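Local atomic coordinates of Lmo2125 protein (Listeria monocytogenes serovar 1/2a, PDB entry 5TU0), a protein that binds maltose and, as a lipoprotein of the bacterial solute-binding protein 1 family, probably delivers it to a membrane transporter for uptake. Residues Q97-I102 / P269-K274; D134-S139 / T203-D208; A158-F163 / Y167-G172; Q340-P343 / E347-E350; F360-G365 / Q370-D375. The protein carries 2 engineered substitutions. One frame throughout, in Å; residues are numbered along the deposited sequence.

Interaction 1: Q97-I102 / P269-K274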
# COMPACT_ATOMS: atom_id res chain seq x y z
N GLN A 97 8.14 -12.22 -1.61
CA GLN A 97 7.96 -13.27 -2.60
C GLN A 97 6.46 -13.58 -2.71
O GLN A 97 5.94 -13.74 -3.79
CB GLN A 97 8.73 -14.52 -2.18
CG GLN A 97 10.23 -14.31 -2.11
CD GLN A 97 10.96 -15.52 -1.58
OE1 GLN A 97 10.76 -16.65 -2.05
NE2 GLN A 97 11.86 -15.28 -0.63
N LYS A 98 5.77 -13.62 -1.56
CA LYS A 98 4.32 -13.84 -1.54
C LYS A 98 3.52 -12.75 -2.30
O LYS A 98 2.45 -13.03 -2.86
CB LYS A 98 3.85 -13.95 -0.07
CG LYS A 98 2.35 -14.06 0.16
CD LYS A 98 2.06 -14.12 1.66
CE LYS A 98 0.58 -13.98 1.98
NZ LYS A 98 -0.23 -15.04 1.31
N GLN A 99 4.03 -11.52 -2.32
CA GLN A 99 3.39 -10.37 -3.00
C GLN A 99 3.19 -10.58 -4.50
O GLN A 99 2.27 -10.03 -5.09
CB GLN A 99 4.26 -9.12 -2.87
CG GLN A 99 4.39 -8.54 -1.48
CD GLN A 99 3.17 -7.75 -1.06
OE1 GLN A 99 2.08 -7.92 -1.60
NE2 GLN A 99 3.34 -6.88 -0.09
N VAL A 100 4.11 -11.31 -5.11
CA VAL A 100 4.09 -11.54 -6.55
C VAL A 100 3.68 -12.97 -6.90
O VAL A 100 3.86 -13.41 -8.03
CB VAL A 100 5.49 -11.24 -7.16
CG1 VAL A 100 5.82 -9.77 -7.03
CG2 VAL A 100 6.57 -12.08 -6.50
N THR A 101 3.09 -13.68 -5.93
CA THR A 101 2.73 -15.07 -6.10
C THR A 101 1.22 -15.33 -5.95
O THR A 101 0.58 -14.78 -5.05
CB THR A 101 3.51 -15.95 -5.07
OG1 THR A 101 4.93 -15.74 -5.22
CG2 THR A 101 3.20 -17.42 -5.23
N ILE A 102 0.67 -16.16 -6.83
CA ILE A 102 -0.73 -16.60 -6.73
C ILE A 102 -0.77 -18.04 -7.24
O ILE A 102 -0.09 -18.35 -8.22
CB ILE A 102 -1.72 -15.68 -7.48
CG1 ILE A 102 -3.16 -16.00 -7.04
CG2 ILE A 102 -1.57 -15.81 -8.99
CD1 ILE A 102 -4.20 -15.01 -7.52
N PRO A 269 -1.10 -2.62 8.88
CA PRO A 269 -1.69 -2.18 7.63
C PRO A 269 -1.36 -3.08 6.45
O PRO A 269 -0.58 -4.00 6.61
CB PRO A 269 -1.04 -0.82 7.43
CG PRO A 269 0.32 -0.98 8.01
CD PRO A 269 0.12 -1.87 9.21
N PHE A 270 -1.98 -2.84 5.30
CA PHE A 270 -1.65 -3.60 4.09
C PHE A 270 -0.21 -3.29 3.66
O PHE A 270 0.23 -2.14 3.71
CB PHE A 270 -2.59 -3.28 2.92
CG PHE A 270 -3.99 -3.80 3.10
CD1 PHE A 270 -4.23 -5.16 3.27
CD2 PHE A 270 -5.07 -2.94 3.08
CE1 PHE A 270 -5.51 -5.64 3.43
CE2 PHE A 270 -6.37 -3.42 3.25
CZ PHE A 270 -6.59 -4.77 3.41
N ALA A 271 0.52 -4.32 3.24
CA ALA A 271 1.89 -4.18 2.73
C ALA A 271 1.76 -3.94 1.22
O ALA A 271 1.50 -4.89 0.47
CB ALA A 271 2.68 -5.45 2.99
N GLY A 272 1.93 -2.70 0.78
CA GLY A 272 1.79 -2.34 -0.62
C GLY A 272 3.14 -2.24 -1.31
O GLY A 272 4.19 -2.56 -0.73
N GLY A 273 3.09 -1.80 -2.55
CA GLY A 273 4.32 -1.65 -3.33
C GLY A 273 4.12 -2.02 -4.78
O GLY A 273 2.99 -2.17 -5.24
N LYS A 274 5.24 -2.18 -5.48
CA LYS A 274 5.23 -2.46 -6.90
C LYS A 274 6.30 -3.49 -7.28
O LYS A 274 7.36 -3.61 -6.63
CB LYS A 274 5.52 -1.16 -7.68
CG LYS A 274 4.54 -0.01 -7.44
CD LYS A 274 4.89 1.15 -8.39
CE LYS A 274 4.09 2.43 -8.14
NZ LYS A 274 4.66 3.16 -6.99

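Interaction 2: D134-S139 / T203-D208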
# COMPACT_ATOMS: atom_id res chain seq x y z
N ASP A 134 -0.87 7.76 23.86
CA ASP A 134 -0.30 9.10 23.65
C ASP A 134 -1.19 9.92 22.71
O ASP A 134 -1.42 11.11 22.95
CB ASP A 134 1.10 9.04 23.04
CG ASP A 134 2.12 8.33 23.91
OD1 ASP A 134 1.91 8.20 25.15
OD2 ASP A 134 3.16 7.89 23.34
N LEU A 135 -1.70 9.30 21.66
CA LEU A 135 -2.64 9.97 20.77
C LEU A 135 -3.94 10.34 21.48
O LEU A 135 -4.50 11.41 21.22
CB LEU A 135 -2.97 9.12 19.54
CG LEU A 135 -1.83 8.81 18.58
CD1 LEU A 135 -2.31 7.82 17.52
CD2 LEU A 135 -1.27 10.08 17.94
N GLU A 136 -4.44 9.47 22.36
CA GLU A 136 -5.67 9.77 23.11
C GLU A 136 -5.47 11.03 23.97
O GLU A 136 -6.36 11.90 24.06
CB GLU A 136 -6.12 8.57 23.96
CG GLU A 136 -6.62 7.39 23.13
CD GLU A 136 -6.89 6.13 23.94
OE1 GLU A 136 -6.91 6.21 25.19
OE2 GLU A 136 -7.05 5.05 23.33
N THR A 137 -4.30 11.15 24.61
CA THR A 137 -4.02 12.32 25.45
C THR A 137 -3.85 13.57 24.58
O THR A 137 -4.27 14.67 24.96
CB THR A 137 -2.80 12.11 26.34
OG1 THR A 137 -1.62 11.96 25.54
CG2 THR A 137 -3.00 10.89 27.21
N LEU A 138 -3.23 13.40 23.42
CA LEU A 138 -3.06 14.49 22.47
C LEU A 138 -4.43 15.01 22.03
O LEU A 138 -4.63 16.23 21.88
CB LEU A 138 -2.27 13.95 21.28
CG LEU A 138 -1.87 14.85 20.12
CD1 LEU A 138 -1.03 16.02 20.61
CD2 LEU A 138 -1.09 13.99 19.13
N SER A 139 -5.41 14.11 21.89
CA SER A 139 -6.77 14.49 21.48
C SER A 139 -7.54 15.27 22.54
O SER A 139 -8.68 15.65 22.28
CB SER A 139 -7.64 13.28 21.10
OG SER A 139 -8.16 12.63 22.27
N THR A 203 -14.87 3.51 16.65
CA THR A 203 -16.12 4.17 16.91
C THR A 203 -15.97 5.20 18.04
O THR A 203 -16.62 6.25 18.00
CB THR A 203 -17.22 3.12 17.19
OG1 THR A 203 -17.37 2.27 16.02
CG2 THR A 203 -18.55 3.75 17.48
N LYS A 204 -15.12 4.91 19.02
CA LYS A 204 -14.89 5.85 20.14
C LYS A 204 -14.29 7.16 19.60
O LYS A 204 -14.69 8.25 20.03
CB LYS A 204 -13.96 5.26 21.21
CG LYS A 204 -14.42 3.97 21.89
CD LYS A 204 -15.66 4.13 22.75
CE LYS A 204 -15.97 2.83 23.49
NZ LYS A 204 -17.33 2.89 24.12
N TRP A 205 -13.34 7.06 18.67
CA TRP A 205 -12.76 8.26 18.07
C TRP A 205 -13.81 9.04 17.27
O TRP A 205 -13.96 10.25 17.44
CB TRP A 205 -11.55 7.93 17.19
CG TRP A 205 -10.29 7.67 18.00
CD1 TRP A 205 -9.89 6.47 18.55
CD2 TRP A 205 -9.28 8.63 18.34
NE1 TRP A 205 -8.69 6.64 19.22
CE2 TRP A 205 -8.30 7.96 19.10
CE3 TRP A 205 -9.11 10.00 18.08
CZ2 TRP A 205 -7.16 8.61 19.60
CZ3 TRP A 205 -7.99 10.64 18.57
CH2 TRP A 205 -7.02 9.93 19.32
N PHE A 206 -14.57 8.33 16.43
CA PHE A 206 -15.65 8.99 15.64
C PHE A 206 -16.70 9.68 16.49
O PHE A 206 -17.10 10.83 16.21
CB PHE A 206 -16.37 7.97 14.76
CG PHE A 206 -15.61 7.58 13.55
CD1 PHE A 206 -15.42 8.51 12.55
CD2 PHE A 206 -15.13 6.28 13.38
CE1 PHE A 206 -14.74 8.18 11.40
CE2 PHE A 206 -14.43 5.95 12.24
CZ PHE A 206 -14.24 6.89 11.24
N GLN A 207 -17.14 8.97 17.53
CA GLN A 207 -18.24 9.43 18.37
C GLN A 207 -17.87 10.39 19.51
O GLN A 207 -18.65 11.30 19.81
CB GLN A 207 -19.02 8.21 18.89
CG GLN A 207 -19.80 7.48 17.81
CD GLN A 207 -21.00 8.28 17.31
OE1 GLN A 207 -21.79 8.79 18.11
NE2 GLN A 207 -21.16 8.38 15.98
N ASP A 208 -16.68 10.23 20.10
CA ASP A 208 -16.27 11.05 21.26
C ASP A 208 -15.24 12.14 21.02
O ASP A 208 -15.11 13.04 21.84
CB ASP A 208 -15.69 10.16 22.36
CG ASP A 208 -16.63 9.07 22.81
OD1 ASP A 208 -17.83 9.14 22.53
OD2 ASP A 208 -16.15 8.14 23.47

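Interaction 3: A158-F163 / Y167-G172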
# COMPACT_ATOMS: atom_id res chain seq x y z
N ALA A 158 -7.37 10.14 11.42
CA ALA A 158 -7.14 8.99 10.50
C ALA A 158 -8.42 8.76 9.71
O ALA A 158 -9.52 8.81 10.26
CB ALA A 158 -6.75 7.75 11.27
N LYS A 159 -8.28 8.50 8.41
CA LYS A 159 -9.44 8.30 7.53
C LYS A 159 -10.04 6.90 7.73
O LYS A 159 -10.08 6.06 6.80
CB LYS A 159 -9.01 8.51 6.07
CG LYS A 159 -10.17 8.68 5.10
CD LYS A 159 -9.71 8.52 3.65
CE LYS A 159 -10.89 8.60 2.70
NZ LYS A 159 -10.51 8.18 1.32
N TRP A 160 -10.54 6.65 8.93
CA TRP A 160 -11.04 5.33 9.25
C TRP A 160 -12.34 4.88 8.56
O TRP A 160 -12.70 3.71 8.67
CB TRP A 160 -11.06 5.06 10.76
CG TRP A 160 -9.68 4.84 11.36
CD1 TRP A 160 -8.54 4.38 10.73
CD2 TRP A 160 -9.34 4.91 12.75
NE1 TRP A 160 -7.52 4.24 11.63
CE2 TRP A 160 -7.98 4.55 12.88
CE3 TRP A 160 -10.05 5.28 13.90
CZ2 TRP A 160 -7.32 4.55 14.11
CZ3 TRP A 160 -9.40 5.29 15.11
CH2 TRP A 160 -8.04 4.93 15.21
N THR A 161 -13.02 5.77 7.82
CA THR A 161 -14.18 5.35 7.03
C THR A 161 -13.71 4.55 5.81
O THR A 161 -14.48 3.82 5.21
CB THR A 161 -15.03 6.52 6.53
OG1 THR A 161 -14.20 7.49 5.87
CG2 THR A 161 -15.75 7.19 7.69
N ASP A 162 -12.43 4.73 5.45
CA ASP A 162 -11.82 4.05 4.32
C ASP A 162 -11.17 2.76 4.84
O ASP A 162 -10.21 2.80 5.63
CB ASP A 162 -10.80 4.99 3.67
CG ASP A 162 -10.23 4.47 2.35
OD1 ASP A 162 -10.06 3.25 2.19
OD2 ASP A 162 -9.91 5.31 1.49
N PHE A 163 -11.69 1.61 4.41
CA PHE A 163 -11.15 0.33 4.86
C PHE A 163 -9.67 0.17 4.58
O PHE A 163 -8.98 -0.51 5.32
CB PHE A 163 -11.94 -0.81 4.23
CG PHE A 163 -11.49 -2.16 4.67
CD1 PHE A 163 -11.64 -2.56 5.99
CD2 PHE A 163 -10.98 -3.08 3.74
CE1 PHE A 163 -11.25 -3.82 6.39
CE2 PHE A 163 -10.59 -4.34 4.16
CZ PHE A 163 -10.73 -4.70 5.48
N TYR A 167 -8.12 -0.99 8.03
CA TYR A 167 -7.81 -2.43 8.09
C TYR A 167 -6.75 -2.77 9.12
O TYR A 167 -6.92 -3.71 9.90
CB TYR A 167 -7.41 -3.00 6.73
CG TYR A 167 -6.98 -4.44 6.89
CD1 TYR A 167 -7.90 -5.42 7.26
CD2 TYR A 167 -5.66 -4.82 6.73
CE1 TYR A 167 -7.53 -6.73 7.43
CE2 TYR A 167 -5.27 -6.14 6.90
CZ TYR A 167 -6.22 -7.08 7.25
OH TYR A 167 -5.87 -8.39 7.43
N GLY A 168 -5.65 -2.02 9.13
CA GLY A 168 -4.58 -2.27 10.07
C GLY A 168 -4.95 -2.17 11.55
O GLY A 168 -4.29 -2.77 12.39
N LEU A 169 -6.03 -1.46 11.84
CA LEU A 169 -6.52 -1.36 13.20
C LEU A 169 -7.22 -2.67 13.55
O LEU A 169 -6.97 -3.27 14.59
CB LEU A 169 -7.52 -0.19 13.31
CG LEU A 169 -8.30 -0.03 14.61
CD1 LEU A 169 -7.36 0.18 15.79
CD2 LEU A 169 -9.30 1.11 14.48
N LEU A 170 -8.12 -3.11 12.68
CA LEU A 170 -8.84 -4.37 12.90
C LEU A 170 -7.83 -5.54 12.95
O LEU A 170 -7.93 -6.44 13.79
CB LEU A 170 -9.89 -4.60 11.80
CG LEU A 170 -11.22 -3.87 11.93
CD1 LEU A 170 -11.08 -2.37 12.06
CD2 LEU A 170 -12.10 -4.27 10.76
N ALA A 171 -6.85 -5.51 12.06
CA ALA A 171 -5.87 -6.56 12.00
C ALA A 171 -4.95 -6.54 13.24
O ALA A 171 -4.54 -7.60 13.73
CB ALA A 171 -5.05 -6.45 10.72
N GLY A 172 -4.68 -5.35 13.78
CA GLY A 172 -3.84 -5.25 14.98
C GLY A 172 -4.50 -5.93 16.17
O GLY A 172 -3.82 -6.37 17.11

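Interaction 4: Q340-P343 / E347-E350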
# COMPACT_ATOMS: atom_id res chain seq x y z
N GLN A 340 0.85 -6.74 6.33
CA GLN A 340 0.58 -7.99 5.62
C GLN A 340 0.09 -7.73 4.21
O GLN A 340 -0.60 -6.75 3.97
CB GLN A 340 -0.44 -8.88 6.33
CG GLN A 340 -1.76 -8.23 6.68
CD GLN A 340 -1.72 -7.58 8.04
OE1 GLN A 340 -0.90 -6.72 8.30
NE2 GLN A 340 -2.62 -8.00 8.92
N PRO A 341 0.44 -8.62 3.27
CA PRO A 341 -0.05 -8.41 1.91
C PRO A 341 -1.58 -8.42 1.83
O PRO A 341 -2.22 -9.21 2.53
CB PRO A 341 0.50 -9.63 1.14
CG PRO A 341 1.63 -10.12 1.93
CD PRO A 341 1.37 -9.77 3.35
N MET A 342 -2.12 -7.55 1.01
CA MET A 342 -3.53 -7.54 0.74
C MET A 342 -3.78 -8.81 -0.08
O MET A 342 -2.97 -9.13 -0.94
CB MET A 342 -3.88 -6.32 -0.11
CG MET A 342 -5.35 -6.21 -0.50
SD MET A 342 -5.71 -4.88 -1.66
CE MET A 342 -5.13 -3.45 -0.74
N PRO A 343 -4.89 -9.53 0.18
CA PRO A 343 -5.17 -10.70 -0.67
C PRO A 343 -5.20 -10.32 -2.15
O PRO A 343 -5.74 -9.25 -2.49
CB PRO A 343 -6.56 -11.15 -0.21
CG PRO A 343 -6.66 -10.67 1.21
CD PRO A 343 -5.92 -9.36 1.23
N GLU A 347 -11.66 -12.72 -5.34
CA GLU A 347 -12.73 -12.44 -4.39
C GLU A 347 -12.50 -11.16 -3.55
O GLU A 347 -13.42 -10.70 -2.88
CB GLU A 347 -12.99 -13.64 -3.47
CG GLU A 347 -13.55 -14.89 -4.15
CD GLU A 347 -12.54 -15.80 -4.84
OE1 GLU A 347 -11.33 -15.46 -4.98
OE2 GLU A 347 -12.99 -16.91 -5.26
N MET A 348 -11.28 -10.63 -3.56
CA MET A 348 -10.97 -9.39 -2.82
C MET A 348 -11.83 -8.24 -3.35
O MET A 348 -12.16 -7.31 -2.61
CB MET A 348 -9.47 -9.05 -2.95
CG MET A 348 -9.04 -7.86 -2.11
SD MET A 348 -9.23 -8.14 -0.34
CE MET A 348 -9.22 -6.44 0.27
N SER A 349 -12.22 -8.31 -4.61
CA SER A 349 -13.06 -7.28 -5.19
C SER A 349 -14.38 -7.10 -4.43
O SER A 349 -14.91 -6.02 -4.41
CB SER A 349 -13.36 -7.56 -6.67
OG SER A 349 -14.16 -8.71 -6.81
N GLU A 350 -14.88 -8.16 -3.77
CA GLU A 350 -16.16 -8.10 -3.05
C GLU A 350 -16.01 -7.52 -1.64
O GLU A 350 -16.97 -7.10 -1.04
CB GLU A 350 -16.80 -9.49 -3.01
CG GLU A 350 -16.90 -10.12 -4.40
CD GLU A 350 -17.58 -9.20 -5.40
OE1 GLU A 350 -18.65 -8.63 -5.08
OE2 GLU A 350 -17.02 -9.02 -6.50

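Interaction 5: F360-G365 / Q370-D375. Engineered in segment 370-375: Pro371 (natural residue Gln).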
# COMPACT_ATOMS: atom_id res chain seq x y z
N PHE A 360 -18.71 2.31 8.32
CA PHE A 360 -19.61 3.45 8.40
C PHE A 360 -20.79 3.28 9.33
O PHE A 360 -21.12 4.22 10.10
CB PHE A 360 -20.14 3.89 7.04
CG PHE A 360 -21.04 5.10 7.14
CD1 PHE A 360 -20.49 6.38 7.22
CD2 PHE A 360 -22.42 4.97 7.21
CE1 PHE A 360 -21.30 7.51 7.36
CE2 PHE A 360 -23.23 6.09 7.37
CZ PHE A 360 -22.67 7.35 7.43
N ASP A 361 -21.46 2.13 9.26
CA ASP A 361 -22.66 1.92 10.09
C ASP A 361 -22.35 2.07 11.59
O ASP A 361 -23.16 2.59 12.33
CB ASP A 361 -23.33 0.58 9.77
CG ASP A 361 -23.90 0.51 8.33
OD1 ASP A 361 -23.96 1.54 7.62
OD2 ASP A 361 -24.31 -0.60 7.92
N ALA A 362 -21.15 1.65 11.99
CA ALA A 362 -20.68 1.79 13.37
C ALA A 362 -20.14 3.19 13.64
O ALA A 362 -20.46 3.80 14.67
CB ALA A 362 -19.63 0.74 13.69
N ALA A 363 -19.34 3.73 12.72
CA ALA A 363 -18.75 5.05 12.89
C ALA A 363 -19.82 6.13 13.12
O ALA A 363 -19.66 7.04 13.94
CB ALA A 363 -17.89 5.39 11.68
N SER A 364 -20.93 5.99 12.40
CA SER A 364 -22.04 6.91 12.47
C SER A 364 -23.01 6.68 13.62
O SER A 364 -23.97 7.43 13.78
CB SER A 364 -22.83 6.86 11.15
OG SER A 364 -23.51 5.63 11.02
N GLY A 365 -22.77 5.65 14.43
CA GLY A 365 -23.67 5.33 15.54
C GLY A 365 -25.00 4.74 15.10
O GLY A 365 -25.95 4.70 15.88
N GLN A 370 -20.78 -4.97 16.52
CA GLN A 370 -21.00 -6.39 16.19
C GLN A 370 -21.95 -6.61 14.97
O GLN A 370 -21.56 -7.29 14.00
CB GLN A 370 -21.47 -7.18 17.43
CG GLN A 370 -21.57 -8.68 17.21
CD GLN A 370 -20.21 -9.35 17.11
OE1 GLN A 370 -19.34 -9.12 17.93
NE2 GLN A 370 -20.04 -10.19 16.10
N PRO A 371 -23.20 -6.08 15.00
CA PRO A 371 -24.09 -6.24 13.83
C PRO A 371 -23.59 -5.50 12.60
O PRO A 371 -23.86 -5.93 11.49
CB PRO A 371 -25.42 -5.65 14.30
CG PRO A 371 -25.10 -4.83 15.49
CD PRO A 371 -23.91 -5.45 16.13
N SER A 372 -22.87 -4.41 12.80
CA SER A 372 -22.31 -3.68 11.66
C SER A 372 -21.37 -4.62 10.88
O SER A 372 -21.43 -4.70 9.64
CB SER A 372 -21.55 -2.44 12.12
OG SER A 372 -21.10 -1.67 11.02
N ALA A 373 -20.53 -5.33 11.63
CA ALA A 373 -19.57 -6.26 11.05
C ALA A 373 -20.25 -7.52 10.53
O ALA A 373 -19.93 -7.97 9.43
CB ALA A 373 -18.51 -6.62 12.08
N ASP A 374 -21.18 -8.08 11.30
CA ASP A 374 -21.90 -9.28 10.88
C ASP A 374 -22.70 -9.05 9.60
O ASP A 374 -22.67 -9.89 8.69
CB ASP A 374 -22.83 -9.80 11.99
CG ASP A 374 -22.08 -10.40 13.16
OD1 ASP A 374 -20.90 -10.74 13.01
OD2 ASP A 374 -22.67 -10.54 14.24
N ASP A 375 -23.39 -7.91 9.52
CA ASP A 375 -24.21 -7.59 8.35
C ASP A 375 -23.35 -7.42 7.09
O ASP A 375 -23.70 -7.91 6.02
CB ASP A 375 -25.06 -6.32 8.59
CG ASP A 375 -26.12 -6.50 9.68
OD1 ASP A 375 -26.40 -7.65 10.08
OD2 ASP A 375 -26.69 -5.48 10.15
O HOH W 1 -23.14 -3.19 8.11

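Interaction 1: Q97-I102 / P269-K274
Gln99 spans the gap to Ala271 with its amide, and its NE2 donates to Ala271 O over 2.8 Å in a fairly straight bond, 159° at the hydrogen. The two flat groups are turned differently toward this bond. Ala271 O lies nearly in the amide plane of Gln99, whereas NE2 comes down on the carbonyl from well above its plane. The reach depends on a bend: chi1 sets CG beside the backbone N, and chi2 of -78° then folds the chain so that the amide nitrogen leads. The methyl group of Ala271 points back toward the helix, its CB 3.5 Å from NE2, and so lies alongside the same nitrogen. In this periplasmic-binding-protein fold the bond ties the end of helix 94-99 to the chain entering strand 272-278, in the mixed sheet beside the sugar cleft; Gly272 lies near a bound glucose unit. NE2 also bonds to Tyr336 OH of helix 327-336, so a buried amide nitrogen is held from two parts of the chain. On the helix side, Thr101 OG1 donates to Gln97 O at 2.7 Å, closing the turn from which Gln99 projects.

Interaction 2: D134-S139 / T203-D208
Trp205 of helix 193-208 reaches across to the last turn of helix 132-138, a helix-helix contact in the solute-binding fold made almost wholly by one indole. From CB the chain takes CG to the side of the backbone N (chi1 -78°), which carries the ring off its own helix and sends the six-membered ring foremost. The pyrrole side stays behind, where NE1 bonds to Tyr201 OH one turn earlier. Farther out, CZ2 meets Glu136 CG at 3.8 Å; the two side chains cross at about a right angle, and it is the aliphatic part of the glutamate that touches. Its carboxylate is occupied by Tyr201 OH, Asn262 and Lys133, so Tyr201 OH joins the indole and the glutamate through a shared partner. At the other corner of the ring, CZ3 approaches Ser139 CB at 3.7 Å, obliquely to the ring plane. Ser139 OG turns back to Glu136 O, 2.6 Å away, which leaves the CB methylene to meet the indole. The leading atom, CH2, comes 4.1 Å from Leu135 CB and also meets the helix backbone: Leu135 O lies at the ring edge, near its plane, 3.5 Å from CH2.

Interaction 3: A158-F163 / Y167-G172
Phe163 and Tyr167, side by side and pointing the same way, form the apolar centre of the N-terminal turn of helix 163-172, which is capped by Asp162 in this solute-binding fold. Both have CG anti to the backbone N, which lays the tyrosine methylene over a face of the phenyl ring: Tyr167 CB is 4.1 Å from the Phe163 centroid, a CH-pi contact. The ring planes meet obliquely, at 66°, with Phe163 CZ 3.4 Å from Tyr167 CD1. Leu170 adds its CD2 at the edge of the phenyl ring, and Val351 and Ala355 of helix 348-363 also pack on Phe163. One face of Tyr167 carries Ala171 CB, and its ring stacks with Phe270.

A second CH-pi contact, farther along the helix, packs it against the loop that leads into it. Leu169 CD2 stands almost squarely over the six-membered ring of Trp160, 3.9 Å from its centroid and 7° off the normal, while Ala158 CB lies over the opposite face. The indole is thus clasped between loop and helix, and its NE1 bonds to Tyr267 OH.

Toward the polar edge, Tyr167 N donates to Phe163 O at 2.9 Å, the i to i+4 backbone bond that ties the same two residues. The N-cap Asp162 accepts at OD1 from Tyr164 N, a residue of the maltose pocket. The same carboxylate forms a salt bridge across the type I turn 159-162, where Lys159 NZ meets the anti lone pair of Asp162 OD2 at 2.9 Å.

Interaction 4: Q340-P343 / E347-E350
The loop after helix 327-336 passes the maltose site and then turns into helix 348-363, and its residues Met342 and Pro343 pack against Met348 in the first turn of that helix. Met348 is the hub. With CG anti to the backbone N (chi1 -175°) and a bend at chi2 of 63°, its thioether is laid against the proline ring. SD meets the rim of Pro343 almost evenly, 3.9 Å from CD and with CG and CB at nearly the same range. Closer to the helix, Met348 CG comes 3.6 Å from Pro343 O, a contact of a methylene with a backbone carbonyl. The terminal methyl goes further along the loop: Met348 CE touches Met342 CG at 4.0 Å, and the two methionine chains cross at about a right angle. Met342 is extended through its first two torsions and turns only at the last, and its side chain lies about 5 Å from a bound glucose unit, next to Tyr164 of the sugar pocket and Phe270. Phe178 also packs on Pro343. Across the contact there is no hydrogen bond; the join is made by van der Waals packing of sulfur and methylene groups on a proline ring. Such contacts set few demands on direction, so the loop is held to the helix by shape and burial, while the polar groups of the helix start, such as Glu350 with Lys387, face other partners.

Interaction 5: F360-G365 / Q370-D375
Ser372 of helix 369-387 pushes its side chain against the last full turn of helix 348-363, where Asp361 and Ala362 receive it. These two helices form a helical hairpin near the C-terminal end of the chain, and Ser372 has the largest surface buried in the contact. Its OG is anti to the backbone N (chi1 -175°), which directs the hydroxyl straight at the opposite helix: OG comes 3.4 Å from Asp361 CB, and Ala362 N lies 3.5 Å from it. The hydroxyl is hydrogen-bonded to Leu358 O, one turn before Ala362 on helix 348-363, so it links the two helices. Ala362 contributes a methyl group, with CB 4.0 Å from Ser372 CB, and small side chains on both sides let the backbones draw in to 5.8 Å between the CA atoms of Asp361 and Ser372. Ala362 also touches Ile199 and Thr203 of helix 193-208.

Asp361 meets the serine with its methylene, while its carboxylate takes polar partners. A water donates to Asp361 OD2 at 2.8 Å and to Ser372 O at 2.7 Å, bridging the two helices beside this contact. Lys367, in the connecting loop, forms salt bridges with both Asp361 and Asp375, whose OD2 atoms stand 5.9 Å apart. Helix 348-363 ends in a Schellman motif at Gly365, whose positive phi lets the chain turn toward its partner. Lys367 probably eases, without fully cancelling, the repulsion between the two aspartates, so the hairpin combines close small-residue packing with a hydrated rim.

All five contacts are largely buried, but interactions 1, 3 and 4 lie near the middle of the chain and the sugar, whereas interactions 2 and 5 have centres about 25 Å from its centre. Interaction 1 rests on a single amide-carbonyl bond, interactions 2, 3 and 4 on aromatic or thioether packing, and interaction 5 on small residues with a bridging water and salt bridges at its rim. Phe270 joins interactions 1, 3 and 4, and the backbone of Gln340 hydrogen-bonds to that of Pro269 and Ala271. Trp160 joins interaction 3 to Trp205 and Phe206 of helix 193-208, which in turn meets Ala363 of interaction 5. Interactions 4 and 5 use opposite ends of helix 348-363.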